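Local coordinates for LPS-assembly lipoprotein LptE (Acinetobacter baumannii, PDB 5TSE) that probably works with LptD to assemble lipopolysaccharide at the outer-membrane surface, binding lipopolysaccharide and supporting proper assembly of LptD, at residues Ser17-Ala22 with Val50-Glu55; Thr77-Asp82 with Thr89-Leu94; Arg98-Asp103 with Gln112-Leu117. One frame throughout, in Å; residues are numbered along the deposited sequence.

Contact 1 (Ser17-Ala22 with Val50-Glu55)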
ATOM      1  N   SER A  17       5.321 -10.717  -8.846  1.00 65.70           N
ATOM      2  CA  SER A  17       6.520  -9.924  -8.917  1.00 62.55           C
ATOM      3  C   SER A  17       6.012  -8.522  -8.580  1.00 59.98           C
ATOM      4  O   SER A  17       4.829  -8.223  -8.815  1.00 57.53           O
ATOM      5  CB  SER A  17       7.090  -9.970 -10.314  1.00 64.22           C
ATOM      6  OG  SER A  17       8.376  -9.412 -10.326  1.00 67.69           O
ATOM      7  N   LEU A  18       6.875  -7.676  -8.025  1.00 57.70           N
ATOM      8  CA  LEU A  18       6.463  -6.326  -7.632  1.00 55.96           C
ATOM      9  C   LEU A  18       7.153  -5.252  -8.454  1.00 56.06           C
ATOM     10  O   LEU A  18       8.383  -5.249  -8.581  1.00 55.31           O
ATOM     11  CB  LEU A  18       6.814  -6.058  -6.163  1.00 56.89           C
ATOM     12  CG  LEU A  18       6.388  -7.070  -5.102  1.00 59.05           C
ATOM     13  CD1 LEU A  18       6.917  -6.634  -3.749  1.00 60.66           C
ATOM     14  CD2 LEU A  18       4.886  -7.227  -5.066  1.00 62.00           C
ATOM     15  N   GLU A  19       6.354  -4.353  -9.019  1.00 51.77           N
ATOM     16  CA  GLU A  19       6.871  -3.232  -9.738  1.00 51.72           C
ATOM     17  C   GLU A  19       6.385  -2.043  -8.923  1.00 51.56           C
ATOM     18  O   GLU A  19       5.184  -1.785  -8.846  1.00 52.32           O
ATOM     19  CB  GLU A  19       6.346  -3.145 -11.159  1.00 52.06           C
ATOM     20  CG  GLU A  19       7.006  -1.980 -11.894  1.00 53.88           C
ATOM     21  CD  GLU A  19       6.414  -1.703 -13.246  1.00 53.32           C
ATOM     22  OE1 GLU A  19       5.629  -2.530 -13.731  1.00 53.43           O
ATOM     23  OE2 GLU A  19       6.748  -0.648 -13.820  1.00 57.48           O
ATOM     24  N   LEU A  20       7.327  -1.327  -8.327  1.00 51.71           N
ATOM     25  CA  LEU A  20       7.039  -0.203  -7.473  1.00 50.28           C
ATOM     26  C   LEU A  20       7.859   0.982  -7.894  1.00 47.70           C
ATOM     27  O   LEU A  20       8.942   0.800  -8.429  1.00 51.87           O
ATOM     28  CB  LEU A  20       7.469  -0.544  -6.053  1.00 55.27           C
ATOM     29  CG  LEU A  20       6.855  -1.804  -5.433  1.00 61.36           C
ATOM     30  CD1 LEU A  20       7.484  -2.134  -4.088  1.00 62.50           C
ATOM     31  CD2 LEU A  20       5.360  -1.629  -5.296  1.00 62.12           C
ATOM     32  N   PRO A  21       7.352   2.205  -7.660  1.00 44.35           N
ATOM     33  CA  PRO A  21       8.175   3.366  -7.972  1.00 46.92           C
ATOM     34  C   PRO A  21       9.383   3.392  -7.042  1.00 49.75           C
ATOM     35  O   PRO A  21       9.445   2.638  -6.071  1.00 48.58           O
ATOM     36  CB  PRO A  21       7.260   4.581  -7.673  1.00 44.66           C
ATOM     37  CG  PRO A  21       5.894   4.032  -7.412  1.00 43.94           C
ATOM     38  CD  PRO A  21       6.015   2.564  -7.141  1.00 41.71           C
ATOM     39  N   ALA A  22      10.320   4.275  -7.334  1.00 55.23           N
ATOM     40  CA  ALA A  22      11.518   4.419  -6.529  1.00 58.48           C
ATOM     41  C   ALA A  22      11.170   4.976  -5.161  1.00 58.11           C
ATOM     42  O   ALA A  22      10.115   5.596  -4.965  1.00 56.04           O
ATOM     43  CB  ALA A  22      12.529   5.330  -7.234  1.00 59.72           C
ATOM     44  N   VAL A  50       2.205  -9.603 -12.187  1.00 62.67           N
ATOM     45  CA  VAL A  50       2.943  -8.461 -11.734  1.00 59.36           C
ATOM     46  C   VAL A  50       2.021  -7.497 -11.025  1.00 59.97           C
ATOM     47  O   VAL A  50       1.027  -7.048 -11.581  1.00 60.51           O
ATOM     48  CB  VAL A  50       3.611  -7.719 -12.915  1.00 61.33           C
ATOM     49  CG1 VAL A  50       4.317  -6.454 -12.429  1.00 57.51           C
ATOM     50  CG2 VAL A  50       4.583  -8.643 -13.661  1.00 63.41           C
ATOM     51  N   LEU A  51       2.378  -7.187  -9.785  1.00 61.02           N
ATOM     52  CA  LEU A  51       1.658  -6.244  -8.968  1.00 58.20           C
ATOM     53  C   LEU A  51       2.300  -4.897  -9.213  1.00 56.67           C
ATOM     54  O   LEU A  51       3.347  -4.599  -8.631  1.00 54.61           O
ATOM     55  CB  LEU A  51       1.775  -6.650  -7.499  1.00 59.87           C
ATOM     56  CG  LEU A  51       1.251  -5.681  -6.443  1.00 62.40           C
ATOM     57  CD1 LEU A  51      -0.113  -5.133  -6.808  1.00 65.39           C
ATOM     58  CD2 LEU A  51       1.228  -6.379  -5.089  1.00 64.54           C
ATOM     59  N   ARG A  52       1.695  -4.104 -10.104  1.00 56.48           N
ATOM     60  CA  ARG A  52       2.207  -2.785 -10.441  1.00 57.75           C
ATOM     61  C   ARG A  52       1.556  -1.711  -9.594  1.00 60.19           C
ATOM     62  O   ARG A  52       0.328  -1.581  -9.585  1.00 61.80           O
ATOM     63  CB  ARG A  52       2.001  -2.453 -11.933  1.00 62.06           C
ATOM     64  CG  ARG A  52       2.654  -1.133 -12.348  1.00 65.04           C
ATOM     65  CD  ARG A  52       2.950  -1.035 -13.845  1.00 70.89           C
ATOM     66  NE  ARG A  52       1.891  -0.515 -14.718  1.00 76.43           N
ATOM     67  CZ  ARG A  52       1.898   0.683 -15.324  1.00 81.51           C
ATOM     68  NH1 ARG A  52       0.875   1.030 -16.103  1.00 85.17           N
ATOM     69  NH2 ARG A  52       2.912   1.542 -15.187  1.00 79.70           N
ATOM     70  N   VAL A  53       2.390  -0.974  -8.857  1.00 58.40           N
ATOM     71  CA  VAL A  53       1.953   0.158  -8.070  1.00 56.62           C
ATOM     72  C   VAL A  53       2.216   1.303  -8.997  1.00 55.80           C
ATOM     73  O   VAL A  53       3.364   1.626  -9.242  1.00 61.09           O
ATOM     74  CB  VAL A  53       2.748   0.339  -6.755  1.00 52.98           C
ATOM     75  CG1 VAL A  53       2.503   1.719  -6.156  1.00 52.38           C
ATOM     76  CG2 VAL A  53       2.371  -0.747  -5.774  1.00 51.11           C
ATOM     77  N   LEU A  54       1.155   1.895  -9.540  1.00 61.55           N
ATOM     78  CA  LEU A  54       1.306   3.019 -10.474  1.00 66.01           C
ATOM     79  C   LEU A  54       1.561   4.336  -9.765  1.00 63.71           C
ATOM     80  O   LEU A  54       2.288   5.196 -10.278  1.00 66.02           O
ATOM     81  CB  LEU A  54       0.078   3.178 -11.379  1.00 71.01           C
ATOM     82  CG  LEU A  54      -0.222   2.041 -12.357  1.00 75.79           C
ATOM     83  CD1 LEU A  54      -0.717   0.811 -11.611  1.00 74.06           C
ATOM     84  CD2 LEU A  54      -1.242   2.491 -13.402  1.00 78.86           C
ATOM     85  N   GLU A  55       0.943   4.494  -8.599  1.00 62.85           N
ATOM     86  CA  GLU A  55       1.089   5.708  -7.811  1.00 64.03           C
ATOM     87  C   GLU A  55       1.271   5.389  -6.343  1.00 55.25           C
ATOM     88  O   GLU A  55       0.557   4.579  -5.785  1.00 53.59           O
ATOM     89  CB  GLU A  55      -0.136   6.605  -7.984  1.00 69.89           C
ATOM     90  CG  GLU A  55      -0.289   7.222  -9.366  1.00 79.21           C
ATOM     91  CD  GLU A  55       0.792   8.246  -9.688  1.00 88.69           C
ATOM     92  OE1 GLU A  55       0.988   8.541 -10.888  1.00 99.21           O
ATOM     93  OE2 GLU A  55       1.453   8.753  -8.751  1.00 93.88           O
TER
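L18 and L51 lie side by side and point the same way. Methyl CD2 of L18 meets CD2 of L51 at 3.8 Å. With CG of L18 anti to its carbonyl carbon (chi1 -51°), CD2 leans onto the L51 side chain. Helix 25-37 packs on the same face of the sheet, where its E28, K32 and L35 touch L18. Further along, L20 borders V53. The ring of P21 stands at about a right angle to V53, with P21 CD 3.7 Å from V53 CG1.

The backbones beneath form a parallel strand pair in the mixed sheet of LptE. Strand 15-19, helix 25-37 and strand 41-42 make a beta-alpha-beta unit. Strand 49-64 follows and pairs in parallel on the other side of 15-19. Three backbone bonds tie this pair. L51 N gives to S17 O at 2.8 Å, E19 N to L51 O at 3.0 Å, and V53 N to E19 O at 2.9 Å. L51 thus uses both its N-H and its carbonyl on this one neighbour.

E19 and R52 emerge on the opposite face, side by side. OE1 of E19 rests against the aliphatic CD of R52 at 3.1 Å. E19 OE1 remains 4.4 Å from R52 NE, beyond a salt bridge. R52 NE instead forms a salt bridge with E81 on strand 68-81, and L54 CG lies over one face of the guanidinium.

Contact 2 (Thr77-Asp82 with Thr89-Leu94). With FMT (formic acid), chain D.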
ATOM      1  N   THR A  77      -2.301   3.489  -5.813  1.00 57.18           N
ATOM      2  CA  THR A  77      -3.118   2.984  -6.915  1.00 56.89           C
ATOM      3  C   THR A  77      -2.317   1.833  -7.506  1.00 56.10           C
ATOM      4  O   THR A  77      -1.122   1.961  -7.770  1.00 56.87           O
ATOM      5  CB  THR A  77      -3.420   4.064  -7.968  1.00 59.68           C
ATOM      6  OG1 THR A  77      -4.164   5.136  -7.355  1.00 60.28           O
ATOM      7  CG2 THR A  77      -4.240   3.490  -9.131  1.00 58.81           C
ATOM      8  N   PHE A  78      -2.957   0.691  -7.687  1.00 61.33           N
ATOM      9  CA  PHE A  78      -2.276  -0.466  -8.232  1.00 59.00           C
ATOM     10  C   PHE A  78      -3.221  -1.349  -9.032  1.00 61.58           C
ATOM     11  O   PHE A  78      -4.436  -1.327  -8.836  1.00 65.68           O
ATOM     12  CB  PHE A  78      -1.669  -1.283  -7.097  1.00 56.61           C
ATOM     13  CG  PHE A  78      -2.684  -2.008  -6.267  1.00 59.45           C
ATOM     14  CD1 PHE A  78      -3.334  -1.369  -5.214  1.00 60.41           C
ATOM     15  CD2 PHE A  78      -2.990  -3.343  -6.531  1.00 63.25           C
ATOM     16  CE1 PHE A  78      -4.272  -2.040  -4.448  1.00 62.40           C
ATOM     17  CE2 PHE A  78      -3.929  -4.023  -5.764  1.00 64.69           C
ATOM     18  CZ  PHE A  78      -4.572  -3.371  -4.723  1.00 65.15           C
ATOM     19  N   GLN A  79      -2.642  -2.150  -9.915  1.00 61.70           N
ATOM     20  CA  GLN A  79      -3.408  -3.072 -10.729  1.00 63.50           C
ATOM     21  C   GLN A  79      -2.533  -4.263 -11.041  1.00 62.62           C
ATOM     22  O   GLN A  79      -1.320  -4.122 -11.156  1.00 64.13           O
ATOM     23  CB  GLN A  79      -3.857  -2.395 -12.026  1.00 66.50           C
ATOM     24  CG  GLN A  79      -2.739  -2.060 -13.000  1.00 69.65           C
ATOM     25  CD  GLN A  79      -3.191  -1.205 -14.178  1.00 75.38           C
ATOM     26  OE1 GLN A  79      -4.337  -0.759 -14.245  1.00 79.27           O
ATOM     27  NE2 GLN A  79      -2.275  -0.967 -15.113  1.00 76.48           N
ATOM     28  N   ILE A  80      -3.137  -5.437 -11.157  1.00 63.89           N
ATOM     29  CA  ILE A  80      -2.380  -6.622 -11.518  1.00 64.65           C
ATOM     30  C   ILE A  80      -2.228  -6.656 -13.043  1.00 64.79           C
ATOM     31  O   ILE A  80      -3.163  -6.349 -13.786  1.00 65.36           O
ATOM     32  CB  ILE A  80      -3.071  -7.928 -11.093  1.00 66.07           C
ATOM     33  CG1 ILE A  80      -3.385  -7.936  -9.597  1.00 65.79           C
ATOM     34  CG2 ILE A  80      -2.191  -9.125 -11.445  1.00 67.13           C
ATOM     35  CD1 ILE A  80      -2.176  -7.925  -8.699  1.00 64.61           C
ATOM     36  N   GLU A  81      -1.037  -7.028 -13.489  1.00 63.47           N
ATOM     37  CA  GLU A  81      -0.734  -7.179 -14.901  1.00 64.43           C
ATOM     38  C   GLU A  81      -0.008  -8.492 -15.048  1.00 63.90           C
ATOM     39  O   GLU A  81       0.556  -8.998 -14.077  1.00 61.88           O
ATOM     40  CB  GLU A  81       0.207  -6.080 -15.396  1.00 63.91           C
ATOM     41  CG  GLU A  81      -0.341  -4.665 -15.351  1.00 63.85           C
ATOM     42  CD  GLU A  81       0.644  -3.647 -15.887  1.00 64.39           C
ATOM     43  OE1 GLU A  81       1.785  -4.027 -16.242  1.00 64.43           O
ATOM     44  OE2 GLU A  81       0.287  -2.456 -15.951  1.00 66.43           O
ATOM     45  N   ASP A  82      -0.031  -9.047 -16.254  1.00 65.47           N
ATOM     46  CA  ASP A  82       0.725 -10.270 -16.535  1.00 68.16           C
ATOM     47  C   ASP A  82       2.104  -9.818 -17.018  1.00 64.92           C
ATOM     48  O   ASP A  82       2.344  -8.623 -17.191  1.00 60.33           O
ATOM     49  CB  ASP A  82       0.019 -11.165 -17.571  1.00 72.32           C
ATOM     50  CG  ASP A  82      -0.147 -10.500 -18.923  1.00 70.66           C
ATOM     51  OD1 ASP A  82       0.581  -9.535 -19.220  1.00 70.45           O
ATOM     52  OD2 ASP A  82      -1.001 -10.961 -19.706  1.00 78.05           O
ATOM     53  N   THR A  89      -6.607  -6.451 -14.225  1.00 78.19           N
ATOM     54  CA  THR A  89      -7.612  -5.883 -13.305  1.00 80.15           C
ATOM     55  C   THR A  89      -7.603  -4.385 -13.499  1.00 79.84           C
ATOM     56  O   THR A  89      -6.613  -3.826 -13.950  1.00 80.11           O
ATOM     57  CB  THR A  89      -7.302  -6.095 -11.813  1.00 76.73           C
ATOM     58  OG1 THR A  89      -6.204  -5.262 -11.421  1.00 71.88           O
ATOM     59  CG2 THR A  89      -7.004  -7.544 -11.505  1.00 78.53           C
ATOM     60  N   GLU A  90      -8.692  -3.717 -13.150  1.00 83.05           N
ATOM     61  CA  GLU A  90      -8.700  -2.269 -13.264  1.00 81.85           C
ATOM     62  C   GLU A  90      -7.909  -1.717 -12.086  1.00 76.02           C
ATOM     63  O   GLU A  90      -7.727  -2.424 -11.079  1.00 74.15           O
ATOM     64  CB  GLU A  90     -10.128  -1.717 -13.293  1.00 88.21           C
ATOM     65  CG  GLU A  90     -10.929  -2.149 -14.520  1.00 94.07           C
ATOM     66  CD  GLU A  90     -10.334  -1.665 -15.839  1.00 96.69           C
ATOM     67  OE1 GLU A  90      -9.524  -0.715 -15.830  1.00 96.69           O
ATOM     68  OE2 GLU A  90     -10.693  -2.224 -16.897  1.00106.13           O
ATOM     69  N   PRO A  91      -7.398  -0.475 -12.214  1.00 72.59           N
ATOM     70  CA  PRO A  91      -6.656   0.097 -11.092  1.00 68.49           C
ATOM     71  C   PRO A  91      -7.518   0.189  -9.835  1.00 70.64           C
ATOM     72  O   PRO A  91      -8.723   0.312  -9.925  1.00 73.73           O
ATOM     73  CB  PRO A  91      -6.262   1.500 -11.579  1.00 69.12           C
ATOM     74  CG  PRO A  91      -6.470   1.515 -13.051  1.00 71.23           C
ATOM     75  CD  PRO A  91      -7.430   0.415 -13.392  1.00 73.86           C
ATOM     76  N   ARG A  92      -6.878   0.098  -8.680  1.00 71.39           N
ATOM     77  CA  ARG A  92      -7.535   0.178  -7.387  1.00 70.81           C
ATOM     78  C   ARG A  92      -6.729   1.158  -6.535  1.00 66.90           C
ATOM     79  O   ARG A  92      -5.522   0.989  -6.401  1.00 63.42           O
ATOM     80  CB  ARG A  92      -7.558  -1.207  -6.752  1.00 72.64           C
ATOM     81  CG  ARG A  92      -7.950  -1.245  -5.285  1.00 76.65           C
ATOM     82  CD  ARG A  92      -9.347  -0.699  -5.013  1.00 81.99           C
ATOM     83  NE  ARG A  92     -10.398  -1.506  -5.624  1.00 86.94           N
ATOM     84  CZ  ARG A  92     -11.699  -1.270  -5.496  1.00 90.50           C
ATOM     85  NH1 ARG A  92     -12.133  -0.243  -4.769  1.00 95.64           N
ATOM     86  NH2 ARG A  92     -12.574  -2.067  -6.093  1.00 94.60           N
ATOM     87  N   THR A  93      -7.402   2.170  -5.977  1.00 63.37           N
ATOM     88  CA  THR A  93      -6.779   3.204  -5.152  1.00 62.43           C
ATOM     89  C   THR A  93      -7.131   3.021  -3.671  1.00 62.16           C
ATOM     90  O   THR A  93      -8.303   3.076  -3.312  1.00 66.89           O
ATOM     91  CB  THR A  93      -7.235   4.605  -5.623  1.00 66.15           C
ATOM     92  OG1 THR A  93      -6.802   4.810  -6.975  1.00 70.08           O
ATOM     93  CG2 THR A  93      -6.660   5.719  -4.749  1.00 63.87           C
ATOM     94  N   LEU A  94      -6.123   2.811  -2.819  1.00 56.25           N
ATOM     95  CA  LEU A  94      -6.340   2.626  -1.376  1.00 55.46           C
ATOM     96  C   LEU A  94      -5.594   3.685  -0.589  1.00 54.98           C
ATOM     97  O   LEU A  94      -4.674   4.301  -1.093  1.00 55.17           O
ATOM     98  CB  LEU A  94      -5.867   1.255  -0.915  1.00 53.73           C
ATOM     99  CG  LEU A  94      -6.387   0.060  -1.699  1.00 55.77           C
ATOM    100  CD1 LEU A  94      -5.932  -1.226  -1.020  1.00 53.97           C
ATOM    101  CD2 LEU A  94      -7.903   0.103  -1.816  1.00 61.25           C
TER
HETATM  102  C   FMT D 201      -2.438   8.317  -6.098  1.00 80.74           C
HETATM  103  O1  FMT D 201      -3.047   7.365  -6.552  1.00 76.78           O
HETATM  104  O2  FMT D 201      -1.489   8.094  -5.196  1.00 80.86           O
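F78 and R92 form the closely packed part of this contact. They are an antiparallel hydrogen-bonded pair: F78 N gives to R92 O at 2.9 Å and R92 N to F78 O at 2.8 Å. CB of R92 lies over one face of the F78 ring, near its rim. L94 CD1 comes to the ring edge, 3.9 Å from F78 CE1. Helix 110-134 backs this side through L125, Q128 and Q132, which touch L94.

T89 extends the inner part. With chi1 72°, its OG1 sits between backbone N and carbonyl carbon, and there it accepts the N-H of I80 at 3.1 Å. The return bond from T89 N to I80 O is weak.

The other face is the looser side, where T93 and P91 are exposed. OG1 of T93 gives its proton to OG1 of T77 at 2.7 Å. T77 OG1 in turn donates to a formic acid, probably from the crystallisation liquor, which T57 also holds. P91 lies alongside Q79, its CG 3.3 Å from Q79 OE1. Q79 itself is buried, and its NE2 bonds to E81.

Strands 68-81 and 92-101 pair here as a beta hairpin, near the end where its connecting loop begins.

Contact 3 (Arg98-Asp103 with Gln112-Leu117)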
ATOM      1  N   ARG A  98      -3.287   8.253   9.771  1.00 48.32           N
ATOM      2  CA  ARG A  98      -3.320   8.431  11.210  1.00 50.22           C
ATOM      3  C   ARG A  98      -3.063   9.908  11.453  1.00 51.85           C
ATOM      4  O   ARG A  98      -2.339  10.546  10.678  1.00 54.38           O
ATOM      5  CB  ARG A  98      -2.235   7.613  11.912  1.00 50.39           C
ATOM      6  CG  ARG A  98      -2.373   6.110  11.818  1.00 49.26           C
ATOM      7  CD  ARG A  98      -3.648   5.604  12.466  1.00 50.27           C
ATOM      8  NE  ARG A  98      -3.648   4.140  12.528  1.00 51.51           N
ATOM      9  CZ  ARG A  98      -3.970   3.320  11.529  1.00 53.19           C
ATOM     10  NH1 ARG A  98      -4.305   3.783  10.325  1.00 54.16           N
ATOM     11  NH2 ARG A  98      -3.928   2.005  11.727  1.00 55.62           N
ATOM     12  N   SER A  99      -3.668  10.464  12.496  1.00 54.44           N
ATOM     13  CA  SER A  99      -3.448  11.870  12.845  1.00 56.45           C
ATOM     14  C   SER A  99      -3.396  12.083  14.337  1.00 57.29           C
ATOM     15  O   SER A  99      -3.993  11.335  15.092  1.00 58.58           O
ATOM     16  CB  SER A  99      -4.545  12.763  12.263  1.00 59.83           C
ATOM     17  OG  SER A  99      -5.816  12.397  12.746  1.00 58.13           O
ATOM     18  N   TYR A 100      -2.690  13.132  14.748  1.00 57.77           N
ATOM     19  CA  TYR A 100      -2.578  13.502  16.153  1.00 56.43           C
ATOM     20  C   TYR A 100      -2.882  15.005  16.300  1.00 59.19           C
ATOM     21  O   TYR A 100      -2.875  15.759  15.314  1.00 57.11           O
ATOM     22  CB  TYR A 100      -1.180  13.166  16.694  1.00 53.86           C
ATOM     23  CG  TYR A 100      -0.041  13.963  16.086  1.00 53.52           C
ATOM     24  CD1 TYR A 100       0.514  13.608  14.875  1.00 52.08           C
ATOM     25  CD2 TYR A 100       0.496  15.061  16.747  1.00 58.80           C
ATOM     26  CE1 TYR A 100       1.561  14.325  14.329  1.00 54.19           C
ATOM     27  CE2 TYR A 100       1.544  15.793  16.199  1.00 59.51           C
ATOM     28  CZ  TYR A 100       2.074  15.411  14.992  1.00 56.94           C
ATOM     29  OH  TYR A 100       3.111  16.136  14.439  1.00 61.15           O
ATOM     30  N   GLN A 101      -3.150  15.432  17.528  1.00 61.43           N
ATOM     31  CA  GLN A 101      -3.433  16.836  17.798  1.00 65.66           C
ATOM     32  C   GLN A 101      -2.127  17.619  17.882  1.00 66.50           C
ATOM     33  O   GLN A 101      -1.282  17.320  18.722  1.00 65.44           O
ATOM     34  CB  GLN A 101      -4.197  16.993  19.117  1.00 67.07           C
ATOM     35  CG  GLN A 101      -4.525  18.450  19.471  1.00 74.77           C
ATOM     36  CD  GLN A 101      -5.079  18.637  20.878  1.00 77.10           C
ATOM     37  OE1 GLN A 101      -5.388  17.671  21.585  1.00 79.72           O
ATOM     38  NE2 GLN A 101      -5.203  19.897  21.292  1.00 80.56           N
ATOM     39  N   TYR A 102      -1.954  18.609  17.008  1.00 71.61           N
ATOM     40  CA  TYR A 102      -0.769  19.459  17.075  1.00 79.23           C
ATOM     41  C   TYR A 102      -0.913  20.291  18.350  1.00 85.89           C
ATOM     42  O   TYR A 102      -1.975  20.864  18.610  1.00 84.02           O
ATOM     43  CB  TYR A 102      -0.645  20.366  15.852  1.00 87.35           C
ATOM     44  CG  TYR A 102       0.434  21.425  15.978  1.00 97.33           C
ATOM     45  CD1 TYR A 102       1.769  21.142  15.673  1.00101.15           C
ATOM     46  CD2 TYR A 102       0.115  22.716  16.406  1.00107.03           C
ATOM     47  CE1 TYR A 102       2.756  22.120  15.789  1.00107.09           C
ATOM     48  CE2 TYR A 102       1.089  23.697  16.531  1.00114.57           C
ATOM     49  CZ  TYR A 102       2.407  23.402  16.222  1.00115.03           C
ATOM     50  OH  TYR A 102       3.365  24.391  16.348  1.00120.15           O
ATOM     51  N   ASP A 103       0.153  20.324  19.143  1.00 89.80           N
ATOM     52  CA  ASP A 103       0.173  21.048  20.399  1.00 94.23           C
ATOM     53  C   ASP A 103       1.466  21.851  20.456  1.00 97.85           C
ATOM     54  O   ASP A 103       2.554  21.280  20.350  1.00 90.76           O
ATOM     55  CB  ASP A 103       0.099  20.050  21.556  1.00 93.06           C
ATOM     56  CG  ASP A 103      -0.029  20.715  22.907  1.00 96.87           C
ATOM     57  OD1 ASP A 103      -0.370  21.918  22.968  1.00104.02           O
ATOM     58  OD2 ASP A 103       0.194  20.018  23.921  1.00 97.31           O
ATOM     59  N   GLN A 112       9.365  12.015  16.609  1.00 67.43           N
ATOM     60  CA  GLN A 112       9.171  10.662  17.130  1.00 66.55           C
ATOM     61  C   GLN A 112       7.756  10.198  16.839  1.00 60.77           C
ATOM     62  O   GLN A 112       7.553   9.097  16.366  1.00 59.83           O
ATOM     63  CB  GLN A 112       9.363  10.603  18.637  1.00 69.12           C
ATOM     64  CG  GLN A 112      10.732  10.974  19.139  1.00 74.47           C
ATOM     65  CD  GLN A 112      10.857  10.803  20.651  1.00 76.77           C
ATOM     66  OE1 GLN A 112       9.876  10.498  21.347  1.00 71.06           O
ATOM     67  NE2 GLN A 112      12.069  10.991  21.165  1.00 79.94           N
ATOM     68  N   GLN A 113       6.784  11.050  17.160  1.00 59.32           N
ATOM     69  CA  GLN A 113       5.368  10.758  16.935  1.00 55.99           C
ATOM     70  C   GLN A 113       5.070  10.485  15.479  1.00 53.62           C
ATOM     71  O   GLN A 113       4.390   9.511  15.160  1.00 50.16           O
ATOM     72  CB  GLN A 113       4.503  11.940  17.361  1.00 60.35           C
ATOM     73  CG  GLN A 113       4.505  12.227  18.852  1.00 66.93           C
ATOM     74  CD  GLN A 113       3.688  13.457  19.209  1.00 68.86           C
ATOM     75  OE1 GLN A 113       3.653  14.433  18.459  1.00 76.95           O
ATOM     76  NE2 GLN A 113       3.044  13.421  20.372  1.00 69.73           N
ATOM     77  N   GLU A 114       5.581  11.344  14.594  1.00 50.93           N
ATOM     78  CA  GLU A 114       5.305  11.197  13.169  1.00 51.47           C
ATOM     79  C   GLU A 114       5.939   9.983  12.560  1.00 49.56           C
ATOM     80  O   GLU A 114       5.252   9.232  11.882  1.00 49.86           O
ATOM     81  CB  GLU A 114       5.622  12.482  12.374  1.00 53.32           C
ATOM     82  CG  GLU A 114       4.649  13.590  12.750  1.00 54.24           C
ATOM     83  CD  GLU A 114       4.737  14.848  11.913  1.00 57.86           C
ATOM     84  OE1 GLU A 114       5.200  14.805  10.752  1.00 58.50           O
ATOM     85  OE2 GLU A 114       4.279  15.891  12.421  1.00 60.46           O
ATOM     86  N   SER A 115       7.224   9.754  12.804  1.00 51.22           N
ATOM     87  CA  SER A 115       7.855   8.555  12.246  1.00 53.76           C
ATOM     88  C   SER A 115       7.121   7.287  12.754  1.00 52.92           C
ATOM     89  O   SER A 115       6.995   6.309  12.033  1.00 53.84           O
ATOM     90  CB  SER A 115       9.340   8.524  12.581  1.00 56.29           C
ATOM     91  OG  SER A 115       9.535   8.567  13.973  1.00 57.99           O
ATOM     92  N   TYR A 116       6.634   7.339  13.995  1.00 52.88           N
ATOM     93  CA  TYR A 116       5.848   6.239  14.599  1.00 52.81           C
ATOM     94  C   TYR A 116       4.540   6.030  13.860  1.00 50.25           C
ATOM     95  O   TYR A 116       4.192   4.896  13.500  1.00 48.58           O
ATOM     96  CB  TYR A 116       5.575   6.564  16.075  1.00 54.36           C
ATOM     97  CG  TYR A 116       4.521   5.745  16.819  1.00 52.07           C
ATOM     98  CD1 TYR A 116       4.839   4.525  17.401  1.00 53.04           C
ATOM     99  CD2 TYR A 116       3.234   6.247  17.015  1.00 49.81           C
ATOM    100  CE1 TYR A 116       3.896   3.801  18.108  1.00 54.67           C
ATOM    101  CE2 TYR A 116       2.275   5.528  17.723  1.00 50.81           C
ATOM    102  CZ  TYR A 116       2.610   4.306  18.279  1.00 53.78           C
ATOM    103  OH  TYR A 116       1.674   3.580  19.014  1.00 53.53           O
ATOM    104  N   LEU A 117       3.800   7.119  13.648  1.00 48.85           N
ATOM    105  CA  LEU A 117       2.535   7.025  12.940  1.00 46.56           C
ATOM    106  C   LEU A 117       2.764   6.643  11.482  1.00 46.98           C
ATOM    107  O   LEU A 117       1.949   5.922  10.932  1.00 46.65           O
ATOM    108  CB  LEU A 117       1.695   8.298  13.093  1.00 47.41           C
ATOM    109  CG  LEU A 117       1.197   8.600  14.531  1.00 49.58           C
ATOM    110  CD1 LEU A 117       0.609   9.998  14.673  1.00 52.47           C
ATOM    111  CD2 LEU A 117       0.194   7.586  15.030  1.00 49.17           C
TER
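Y100 and E114 make the hydrogen bond of this contact. The phenol OH of Y100 gives to OE2 of E114, which lies at the ring edge and in its plane. The first torsion of Y100, chi1 66°, puts the ring between its own backbone N and carbonyl carbon, and from there it projects toward the helix and reaches E114. The modelled distance from Y100 OH to E114 OE2 is very short, 2.3 Å, so its exact value is doubtful. The side chains meet at about a right angle, and the ring and carboxylate planes are 50° apart. E114 is buried, and its carboxylate has a second partner: OE1 forms a salt bridge with R60. OE2 also lies close to the carboxylate of E110. That neighbour could raise the proton affinity of the E114 carboxylate, while R60 would act the other way.

The apolar contacts centre on L117. Its two methyls divide the work. L117 CD1 sits 3.6 Å from Y100 CD1, in an oblique approach to the ring. L117 CD2 reaches CB of R98 at 4.0 Å. Only the base of R98 takes part; its chain bends at chi2 and leads away to a salt bridge between NH1 and D124. L72 of strand 68-81 also touches L117.

Q113 adds a polar contact without a hydrogen bond to the ring. Q113 OE1 approaches Y100 CE2 obliquely, at 3.4 Å.

Q113 and L117 point toward the strand, and E114 reaches in from the flank. Strand 98-101 and helix segment 112-117 run nearly antiparallel, at 160°, with axes 9.3 Å apart. This is helix-on-sheet packing of a two-layer alpha-beta architecture: helix 110-134 follows strand 92-101 in the chain and folds back along the sheet.

In the fold
The contacts follow one another along the chain, and all three reach the same mixed sheet. Contacts 1 and 2 are neighbours, with centres about 9 Å apart. They touch where strands 49-64 and 68-81 pair: L51 packs on F78, and the backbones of V50 and E81 meet. Contact 3 lies on the other side of the chain's centre, its centre about 28 Å from that of contact 1 and 30 Å from that of contact 2. Contacts 2 and 3 share strand 92-101. This long strand therefore links the hairpin pairing at one end to the packing of helix 110-134 at the other, giving the lipoprotein an elongated sheet backed by helices.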